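Local coordinates for aminotransferase, class V family protein (Trichomonas vaginalis, PDB 5F8V), which probably catalyses the reversible pyridoxal-phosphate-dependent transfer of an amino group between O-phospho-L-serine and 2-oxoglutarate in the second step of serine biosynthesis, at residues 28-31 with 32-36; 17-20 with 21-25; 99-102 with 103-107; 299-302 with 303-306. One frame throughout, in Å; residues are numbered along the deposited sequence.

Contact 1 (28-31 with 32-36); sequences MTNW and RNSGM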
loop_
_atom_site.group_PDB
_atom_site.type_symbol
_atom_site.label_atom_id
_atom_site.label_comp_id
_atom_site.label_asym_id
_atom_site.label_seq_id
_atom_site.Cartn_x
_atom_site.Cartn_y
_atom_site.Cartn_z
ATOM N N MET A 28 -19.994 2.407 6.613
ATOM C CA MET A 28 -18.709 2.071 7.248
ATOM C C MET A 28 -18.783 0.860 8.175
ATOM O O MET A 28 -17.819 0.108 8.265
ATOM C CB MET A 28 -18.157 3.283 8.014
ATOM C CG MET A 28 -16.832 3.081 8.749
ATOM S SD MET A 28 -15.437 2.605 7.707
ATOM C CE MET A 28 -15.257 4.097 6.747
ATOM N N THR A 29 -19.908 0.683 8.864
ATOM C CA THR A 29 -20.097 -0.450 9.784
ATOM C C THR A 29 -20.795 -1.646 9.135
ATOM O O THR A 29 -20.731 -2.764 9.660
ATOM C CB THR A 29 -20.883 -0.035 11.048
ATOM O OG1 THR A 29 -22.260 0.174 10.722
ATOM C CG2 THR A 29 -20.311 1.233 11.648
ATOM N N ASN A 30 -21.465 -1.418 8.007
ATOM C CA ASN A 30 -22.167 -2.479 7.307
ATOM C C ASN A 30 -22.206 -2.224 5.808
ATOM O O ASN A 30 -23.012 -1.421 5.321
ATOM C CB ASN A 30 -23.584 -2.641 7.872
ATOM C CG ASN A 30 -24.180 -4.001 7.554
ATOM O OD1 ASN A 30 -23.969 -4.547 6.466
ATOM N ND2 ASN A 30 -24.914 -4.568 8.508
ATOM N N TRP A 31 -21.336 -2.932 5.088
ATOM C CA TRP A 31 -21.166 -2.762 3.649
ATOM C C TRP A 31 -22.052 -3.744 2.880
ATOM O O TRP A 31 -21.961 -4.956 3.085
ATOM C CB TRP A 31 -19.698 -2.958 3.279
ATOM C CG TRP A 31 -19.428 -2.893 1.824
ATOM C CD1 TRP A 31 -19.736 -1.874 0.975
ATOM C CD2 TRP A 31 -18.781 -3.894 1.036
ATOM N NE1 TRP A 31 -19.329 -2.181 -0.297
ATOM C CE2 TRP A 31 -18.735 -3.415 -0.289
ATOM C CE3 TRP A 31 -18.234 -5.153 1.322
ATOM C CZ2 TRP A 31 -18.160 -4.153 -1.333
ATOM C CZ3 TRP A 31 -17.663 -5.888 0.283
ATOM C CH2 TRP A 31 -17.630 -5.386 -1.024
ATOM N N ARG A 32 -22.881 -3.192 1.992
ATOM C CA ARG A 32 -23.930 -3.903 1.239
ATOM C C ARG A 32 -24.694 -4.979 2.022
ATOM O O ARG A 32 -24.929 -6.081 1.525
ATOM C CB ARG A 32 -23.397 -4.440 -0.100
ATOM C CG ARG A 32 -22.393 -5.586 0.002
ATOM C CD ARG A 32 -22.530 -6.588 -1.144
ATOM N NE ARG A 32 -21.416 -6.532 -2.092
ATOM C CZ ARG A 32 -21.251 -7.362 -3.123
ATOM N NH1 ARG A 32 -22.129 -8.337 -3.383
ATOM N NH2 ARG A 32 -20.191 -7.215 -3.907
ATOM N N ASN A 33 -25.078 -4.633 3.249
ATOM C CA ASN A 33 -25.883 -5.500 4.110
ATOM C C ASN A 33 -25.195 -6.848 4.444
ATOM O O ASN A 33 -25.868 -7.852 4.670
ATOM C CB ASN A 33 -27.278 -5.700 3.467
ATOM C CG ASN A 33 -28.422 -5.651 4.474
ATOM O OD1 ASN A 33 -28.307 -5.069 5.560
ATOM N ND2 ASN A 33 -29.547 -6.248 4.103
ATOM N N SER A 34 -23.858 -6.850 4.485
ATOM C CA SER A 34 -23.066 -8.064 4.746
ATOM C C SER A 34 -22.925 -8.377 6.233
ATOM O O SER A 34 -22.604 -9.508 6.602
ATOM C CB SER A 34 -21.667 -7.923 4.149
ATOM O OG SER A 34 -20.900 -6.958 4.858
ATOM N N GLY A 35 -23.155 -7.371 7.073
ATOM C CA GLY A 35 -22.908 -7.466 8.502
ATOM C C GLY A 35 -21.515 -7.023 8.920
ATOM O O GLY A 35 -21.171 -7.112 10.100
ATOM N N MET A 36 -20.720 -6.524 7.974
ATOM C CA MET A 36 -19.352 -6.092 8.272
ATOM C C MET A 36 -18.908 -4.946 7.372
ATOM O O MET A 36 -19.478 -4.711 6.308
ATOM C CB MET A 36 -18.379 -7.275 8.167
ATOM C CG MET A 36 -18.634 -8.215 7.003
ATOM S SD MET A 36 -17.897 -9.847 7.224
ATOM C CE MET A 36 -18.568 -10.675 5.791
#
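Trp-31 and Arg-32 are the first two residues of a type I' beta turn that ends at Ser-34, in the loop after helix 18-26. The indole is a broad apolar surface, and the Arg-32 side chain runs alongside it: CG sits over one face, 4.2 Å from the centroid of the Trp-31 five-membered ring and 15° off its normal, a CH-pi contact. Farther out, NE rides over the same ring system, while the guanidinium is turned 72° from the indole plane and its NH1 goes on to a salt bridge with Glu-50. A long, flexible arginine suits this place because its methylenes can cover the ring while its charge reaches helix 46-63. Elsewhere the indole meets Tyr-252 edge-to-face.

The turn is closed by Ser-34, whose N and OG both donate to Trp-31 O, OG in the carbonyl plane on a lone pair at 2.9 Å. OG also accepts from Met-36 N, which makes an ST turn. Beyond it, Trp-31 N donates to Met-36 O at 2.8 Å. The loop lies at the subunit interface: Thr-29 O accepts from Arg-5 of the second subunit, and Gly-35 makes backbone hydrogen bonds to that subunit. Asn-30, just before the turn, reaches across to Gly-35 just after it, where the positive phi suits glycine. Gly-35 N meets Asn-30 OD1 at 3.0 Å, well above the amide plane.

Contact 2 (17-20 with 21-25); sequences PLEC and LERAA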
loop_
_atom_site.group_PDB
_atom_site.type_symbol
_atom_site.label_atom_id
_atom_site.label_comp_id
_atom_site.label_asym_id
_atom_site.label_seq_id
_atom_site.Cartn_x
_atom_site.Cartn_y
_atom_site.Cartn_z
ATOM N N PRO A 17 -14.207 13.678 -3.936
ATOM C CA PRO A 17 -15.616 14.092 -3.980
ATOM C C PRO A 17 -16.319 13.865 -2.644
ATOM O O PRO A 17 -16.217 12.773 -2.076
ATOM C CB PRO A 17 -16.210 13.197 -5.076
ATOM C CG PRO A 17 -15.056 12.837 -5.932
ATOM C CD PRO A 17 -13.914 12.673 -4.976
ATOM N N LEU A 18 -16.999 14.897 -2.132
ATOM C CA LEU A 18 -17.671 14.809 -0.829
ATOM C C LEU A 18 -18.700 13.669 -0.789
ATOM O O LEU A 18 -18.799 12.958 0.212
ATOM C CB LEU A 18 -18.331 16.146 -0.464
ATOM C CG LEU A 18 -18.978 16.271 0.920
ATOM C CD1 LEU A 18 -18.022 15.895 2.045
ATOM C CD2 LEU A 18 -19.503 17.683 1.121
ATOM N N GLU A 19 -19.426 13.491 -1.891
ATOM C CA GLU A 19 -20.375 12.379 -2.066
ATOM C C GLU A 19 -19.720 11.025 -1.772
ATOM O O GLU A 19 -20.331 10.166 -1.148
ATOM C CB GLU A 19 -20.915 12.326 -3.505
ATOM C CG GLU A 19 -21.742 13.518 -3.981
ATOM C CD GLU A 19 -21.862 13.550 -5.505
ATOM O OE1 GLU A 19 -21.342 14.499 -6.139
ATOM O OE2 GLU A 19 -22.457 12.602 -6.073
ATOM N N CYS A 20 -18.493 10.838 -2.251
ATOM C CA CYS A 20 -17.752 9.603 -2.017
ATOM C C CYS A 20 -17.383 9.436 -0.544
ATOM O O CYS A 20 -17.498 8.344 0.009
ATOM C CB CYS A 20 -16.510 9.535 -2.903
ATOM S SG CYS A 20 -16.890 9.453 -4.669
ATOM N N LEU A 21 -16.976 10.522 0.100
ATOM C CA LEU A 21 -16.691 10.487 1.534
ATOM C C LEU A 21 -17.972 10.166 2.325
ATOM O O LEU A 21 -17.959 9.338 3.244
ATOM C CB LEU A 21 -16.064 11.805 1.996
ATOM C CG LEU A 21 -14.724 12.199 1.359
ATOM C CD1 LEU A 21 -14.402 13.662 1.623
ATOM C CD2 LEU A 21 -13.586 11.300 1.831
ATOM N N GLU A 22 -19.082 10.798 1.942
ATOM C CA GLU A 22 -20.374 10.568 2.607
ATOM C C GLU A 22 -20.888 9.141 2.407
ATOM O O GLU A 22 -21.375 8.527 3.354
ATOM C CB GLU A 22 -21.412 11.585 2.129
ATOM C CG GLU A 22 -21.102 12.990 2.620
ATOM C CD GLU A 22 -21.966 14.070 2.000
ATOM O OE1 GLU A 22 -22.524 13.860 0.897
ATOM O OE2 GLU A 22 -22.065 15.148 2.626
ATOM N N ARG A 23 -20.777 8.627 1.181
ATOM C CA ARG A 23 -21.130 7.236 0.872
ATOM C C ARG A 23 -20.298 6.249 1.707
ATOM O O ARG A 23 -20.845 5.315 2.293
ATOM C CB ARG A 23 -20.970 6.936 -0.630
ATOM C CG ARG A 23 -22.054 7.552 -1.510
ATOM C CD ARG A 23 -21.628 7.713 -2.973
ATOM N NE ARG A 23 -22.588 8.522 -3.738
ATOM C CZ ARG A 23 -22.445 8.914 -5.009
ATOM N NH1 ARG A 23 -21.367 8.592 -5.721
ATOM N NH2 ARG A 23 -23.397 9.650 -5.580
ATOM N N ALA A 24 -18.988 6.476 1.780
ATOM C CA ALA A 24 -18.093 5.608 2.563
ATOM C C ALA A 24 -18.410 5.606 4.056
ATOM O O ALA A 24 -18.419 4.548 4.693
ATOM C CB ALA A 24 -16.644 6.003 2.341
ATOM N N ALA A 25 -18.669 6.784 4.610
ATOM C CA ALA A 25 -19.039 6.906 6.024
ATOM C C ALA A 25 -20.385 6.232 6.342
ATOM O O ALA A 25 -20.508 5.545 7.363
ATOM C CB ALA A 25 -19.072 8.367 6.442
#
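Pro-17 opens the first turn of helix 18-26 from the N-cap position, and its carbonyl O accepts from Leu-21 N at 3.2 Å. Proline fits here because the start of a helix asks for no donor from its nitrogen. Its O also takes a weak bond from Cys-20 N.

Leu-18 follows with its O bound to Glu-22 N at 2.8 Å. CG stands anti to the backbone N (chi1 -175°), a torsion that swings the branch toward the next turn. There the leucine crosses the Glu-22 chain, whose OE2 lies 3.7 Å from Leu-18 CG, and Leu-18 CD1 meets Leu-21 CD1 at 4.3 Å.

Glu-19 pairs with Arg-23 one turn on, the two side chains alongside and pointing the same way. Glu-19 CB lies over the centre of one face of the Arg-23 guanidinium, 4.0 Å above it. Glu-19 OE2 comes within 3.1 Å of Arg-23 NH2 but well out of the guanidinium plane, and the carboxylate and guanidinium planes stand 87° apart, making this salt bridge one of charge alone. Arg-23 NH2 has a second carboxylate in Glu-263.

Cys-20, small and buried, gives its O to Ala-24 N at 3.0 Å, while its side chain turns to Trp-260. The helix thus lies against helix 248-263 through Pro-17, Cys-20 and Ala-24, whereas Leu-18, Leu-21, Glu-22 and Ala-25 touch the second subunit at its Thr-29, Ser-37 and Met-28.

Contact 3 (99-102 with 103-107); sequences LCTG and TWSKK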
loop_
_atom_site.group_PDB
_atom_site.type_symbol
_atom_site.label_atom_id
_atom_site.label_comp_id
_atom_site.label_asym_id
_atom_site.label_seq_id
_atom_site.Cartn_x
_atom_site.Cartn_y
_atom_site.Cartn_z
ATOM N N LEU A 99 12.711 10.354 -20.910
ATOM C CA LEU A 99 12.598 11.792 -21.177
ATOM C C LEU A 99 12.265 12.460 -19.849
ATOM O O LEU A 99 11.204 12.205 -19.270
ATOM C CB LEU A 99 11.521 12.092 -22.215
ATOM C CG LEU A 99 11.227 13.583 -22.468
ATOM C CD1 LEU A 99 12.331 14.243 -23.266
ATOM C CD2 LEU A 99 9.884 13.773 -23.157
ATOM N N CYS A 100 13.168 13.312 -19.379
ATOM C CA CYS A 100 13.024 13.983 -18.090
ATOM C C CYS A 100 12.568 15.419 -18.301
ATOM O O CYS A 100 13.358 16.278 -18.681
ATOM C CB CYS A 100 14.348 13.933 -17.326
ATOM S SG CYS A 100 14.963 12.258 -17.017
ATOM N N THR A 101 11.278 15.668 -18.086
ATOM C CA THR A 101 10.702 17.001 -18.246
ATOM C C THR A 101 10.545 17.751 -16.919
ATOM O O THR A 101 10.201 18.927 -16.913
ATOM C CB THR A 101 9.329 16.925 -18.927
ATOM O OG1 THR A 101 8.471 16.062 -18.171
ATOM C CG2 THR A 101 9.472 16.397 -20.362
ATOM N N GLY A 102 10.771 17.066 -15.805
ATOM C CA GLY A 102 10.605 17.664 -14.485
ATOM C C GLY A 102 11.080 16.725 -13.398
ATOM O O GLY A 102 11.856 15.805 -13.657
ATOM N N THR A 103 10.586 16.935 -12.184
ATOM C CA THR A 103 11.084 16.213 -11.012
ATOM C C THR A 103 10.754 14.713 -11.016
ATOM O O THR A 103 11.612 13.922 -10.694
ATOM C CB THR A 103 10.566 16.865 -9.716
ATOM O OG1 THR A 103 10.944 18.247 -9.714
ATOM C CG2 THR A 103 11.120 16.189 -8.484
ATOM N N TRP A 104 9.538 14.321 -11.380
ATOM C CA TRP A 104 9.143 12.910 -11.238
ATOM C C TRP A 104 9.747 12.000 -12.310
ATOM O O TRP A 104 10.198 10.894 -11.994
ATOM C CB TRP A 104 7.623 12.752 -11.164
ATOM C CG TRP A 104 7.047 13.419 -9.950
ATOM C CD1 TRP A 104 6.209 14.489 -9.926
ATOM C CD2 TRP A 104 7.312 13.082 -8.584
ATOM N NE1 TRP A 104 5.917 14.834 -8.632
ATOM C CE2 TRP A 104 6.577 13.983 -7.785
ATOM C CE3 TRP A 104 8.100 12.104 -7.957
ATOM C CZ2 TRP A 104 6.603 13.938 -6.383
ATOM C CZ3 TRP A 104 8.126 12.058 -6.553
ATOM C CH2 TRP A 104 7.384 12.972 -5.790
ATOM N N SER A 105 9.754 12.450 -13.561
ATOM C CA SER A 105 10.446 11.707 -14.626
ATOM C C SER A 105 11.936 11.571 -14.322
ATOM O O SER A 105 12.510 10.497 -14.523
ATOM C CB SER A 105 10.247 12.367 -15.986
ATOM O OG SER A 105 10.581 13.734 -15.941
ATOM N N LYS A 106 12.539 12.645 -13.802
ATOM C CA LYS A 106 13.943 12.612 -13.371
ATOM C C LYS A 106 14.139 11.606 -12.246
ATOM O O LYS A 106 15.111 10.856 -12.264
ATOM C CB LYS A 106 14.442 13.994 -12.926
ATOM C CG LYS A 106 15.961 14.065 -12.704
ATOM C CD LYS A 106 16.365 15.258 -11.842
ATOM C CE LYS A 106 17.885 15.368 -11.711
ATOM N NZ LYS A 106 18.487 14.201 -10.998
ATOM N N LYS A 107 13.235 11.603 -11.265
ATOM C CA LYS A 107 13.267 10.583 -10.204
ATOM C C LYS A 107 13.171 9.161 -10.765
ATOM O O LYS A 107 13.877 8.266 -10.310
ATOM C CB LYS A 107 12.154 10.789 -9.161
ATOM C CG LYS A 107 12.314 11.958 -8.183
ATOM C CD LYS A 107 13.713 12.133 -7.605
ATOM C CE LYS A 107 14.167 10.957 -6.741
ATOM N NZ LYS A 107 15.637 10.702 -6.871
#
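Ser-105 points back from the first turn of helix 103-115 onto the loop that leads into it from strand 95-98, forming the tight part of this strand-loop-helix junction. Its OG is placed between the backbone N and the carbonyl carbon (chi1 52°), where it can face the loop backbone. Thr-101 N donates to Ser-105 OG at 3.0 Å, with a bent N-H...O angle of 132°; Gly-102 N adds a weak bond to Ser-105 OG at 3.3 Å. The same side chain packs through Ser-105 CB against Leu-99 O at 3.4 Å. Serine suits the spot, being small enough to sit close to the chain and able to accept these bonds as well as hydrogen-bond Glu-157.

Gly-102, without a side chain, adopts an extended conformation at the N-cap and lets the chain turn into the helix. Its O accepts from Lys-106 N at 3.2 Å, the first full-turn bond across the junction. Cys-100 packs alongside, SG lying 3.8 Å from Lys-106 CA.

The looser side belongs to Lys-106, which is partly exposed. It touches Gly-102 O with CB, at 3.2 Å, but its long chain leads away to a salt bridge with Asp-110. Thr-103, at the start of the helix, bonds through OG1 to Gln-160.

Glu-157 ties the turn together from outside, meeting Ser-105 OG through OE2 and Trp-104 N through OE1. A carboxylate at the N-terminal end of a helix would probably be stabilised by the helix dipole, consistent with an ionised Glu-157 in this buried setting.

Contact 4 (299-302 with 303-306); sequences WRSR and MNMP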
loop_
_atom_site.group_PDB
_atom_site.type_symbol
_atom_site.label_atom_id
_atom_site.label_comp_id
_atom_site.label_asym_id
_atom_site.label_seq_id
_atom_site.Cartn_x
_atom_site.Cartn_y
_atom_site.Cartn_z
ATOM N N TRP A 299 2.197 23.744 -23.295
ATOM C CA TRP A 299 2.648 22.800 -22.253
ATOM C C TRP A 299 2.043 23.027 -20.845
ATOM O O TRP A 299 2.410 22.322 -19.897
ATOM C CB TRP A 299 4.170 22.857 -22.153
ATOM C CG TRP A 299 4.870 22.546 -23.436
ATOM C CD1 TRP A 299 5.642 23.397 -24.178
ATOM C CD2 TRP A 299 4.865 21.296 -24.131
ATOM N NE1 TRP A 299 6.119 22.752 -25.292
ATOM C CE2 TRP A 299 5.660 21.459 -25.288
ATOM C CE3 TRP A 299 4.271 20.050 -23.887
ATOM C CZ2 TRP A 299 5.870 20.422 -26.212
ATOM C CZ3 TRP A 299 4.486 19.010 -24.804
ATOM C CH2 TRP A 299 5.277 19.209 -25.956
ATOM N N ARG A 300 1.112 23.970 -20.702
ATOM C CA ARG A 300 0.544 24.278 -19.387
ATOM C C ARG A 300 -0.376 23.169 -18.875
ATOM O O ARG A 300 -1.306 22.756 -19.563
ATOM C CB ARG A 300 -0.196 25.614 -19.391
ATOM C CG ARG A 300 0.727 26.803 -19.205
ATOM C CD ARG A 300 -0.030 28.121 -19.227
ATOM N NE ARG A 300 0.764 29.210 -18.643
ATOM C CZ ARG A 300 0.376 30.481 -18.583
ATOM N NH1 ARG A 300 -0.795 30.866 -19.083
ATOM N NH2 ARG A 300 1.173 31.386 -18.019
ATOM N N SER A 301 -0.091 22.702 -17.661
ATOM C CA SER A 301 -0.887 21.683 -17.003
ATOM C C SER A 301 -2.280 22.192 -16.653
ATOM O O SER A 301 -2.445 23.345 -16.233
ATOM C CB SER A 301 -0.174 21.207 -15.740
ATOM O OG SER A 301 -0.937 20.272 -15.003
ATOM N N ARG A 302 -3.276 21.321 -16.845
ATOM C CA ARG A 302 -4.626 21.578 -16.365
ATOM C C ARG A 302 -4.745 21.255 -14.879
ATOM O O ARG A 302 -5.676 21.717 -14.240
ATOM C CB ARG A 302 -5.664 20.734 -17.120
ATOM C CG ARG A 302 -5.731 20.964 -18.628
ATOM C CD ARG A 302 -6.364 19.784 -19.369
ATOM N NE ARG A 302 -5.689 18.540 -18.998
ATOM C CZ ARG A 302 -6.241 17.494 -18.379
ATOM N NH1 ARG A 302 -7.547 17.438 -18.119
ATOM N NH2 ARG A 302 -5.465 16.458 -18.046
ATOM N N MET A 303 -3.833 20.436 -14.351
ATOM C CA MET A 303 -3.940 19.856 -13.012
ATOM C C MET A 303 -3.129 20.606 -11.954
ATOM O O MET A 303 -3.546 20.681 -10.804
ATOM C CB MET A 303 -3.465 18.399 -13.036
ATOM C CG MET A 303 -4.236 17.454 -13.955
ATOM S SD MET A 303 -5.887 17.027 -13.339
ATOM C CE MET A 303 -6.857 18.243 -14.218
ATOM N N ASN A 304 -1.962 21.124 -12.334
ATOM C CA ASN A 304 -1.061 21.797 -11.401
ATOM C C ASN A 304 -0.592 23.105 -12.018
ATOM O O ASN A 304 0.025 23.110 -13.086
ATOM C CB ASN A 304 0.132 20.901 -11.070
ATOM C CG ASN A 304 -0.285 19.512 -10.603
ATOM O OD1 ASN A 304 -0.414 18.591 -11.419
ATOM N ND2 ASN A 304 -0.547 19.363 -9.294
ATOM N N MET A 305 -0.901 24.210 -11.349
ATOM C CA MET A 305 -0.665 25.538 -11.874
ATOM C C MET A 305 0.276 26.270 -10.938
ATOM O O MET A 305 -0.188 26.983 -10.051
ATOM C CB MET A 305 -2.000 26.284 -11.988
ATOM C CG MET A 305 -2.848 25.781 -13.142
ATOM S SD MET A 305 -4.566 25.482 -12.766
ATOM C CE MET A 305 -4.524 23.808 -12.143
ATOM N N PRO A 306 1.605 26.078 -11.114
ATOM C CA PRO A 306 2.525 26.901 -10.336
ATOM C C PRO A 306 2.449 28.359 -10.767
ATOM O O PRO A 306 2.065 28.668 -11.902
ATOM C CB PRO A 306 3.912 26.302 -10.620
ATOM C CG PRO A 306 3.749 25.428 -11.809
ATOM C CD PRO A 306 2.298 25.083 -11.950
#
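Ser-301 OG accepts two backbone N-H groups, Met-303 N and Asn-304 N, each at 3.0 Å, with the bond from Asn-304 the straighter at 160° against 145°. Serine accepting from the N-H two residues on makes an ST turn. The hydroxyl reaches both because it stands anti to its own backbone N (chi1 176°), on the side where the chain bends back. Ser-301 CB also rests 3.3 Å from Asn-304 O.

Two methionine methyls make further first-shell contacts. Met-303 runs alongside Arg-302, and its CE lies over one face of the Arg-302 guanidinium, 3.9 Å above the plane and displaced toward the rim. The bends at chi2 and chi3 fold the thioether back to that position. Met-305 sends its own CE to Arg-302 O, 3.2 Å away. Unbranched and pliable, methionine can fit round a buried arginine and a turn of main chain alike.

A second shell fixes these groups. Ser-301 OG hydrogen-bonds Asn-156 OD1, while Asn-156 ND2 donates to Asn-304 OD1, so one asparagine positions both ends of the turn. The buried charge of Arg-302 is balanced by Glu-163 and Asp-271, and Ser-184 adds a hydrogen bond; such a network probably favours the ionised carboxylates.

Met-303 and Met-305 pair through their backbones with Cys-349 and Ala-347, placing this ST turn at the entry to strand 304-307, which pairs antiparallel with strand 345-348.

In the fold
Along the chain the order is contact 2, contact 1, contact 3, contact 4. Contacts 2 and 1 adjoin in sequence, their centres about 15 Å apart, and run from helix 18-26 into the loop before helix 46-63. Contact 3 follows strand 95-98 of the large mixed sheet, whereas contact 4 leads into the antiparallel pair 304-307 and 345-348, apart from that sheet. Their centres also lie about 15 Å apart, with nearest atoms about 7 Å apart. Contacts 1 and 3 are on opposite sides of the chain's centre, about 43 Å between centres. Contacts 1 and 2 thus form part of the subunit interface, whereas contacts 3 and 4 are buried turns where a helix or strand begins.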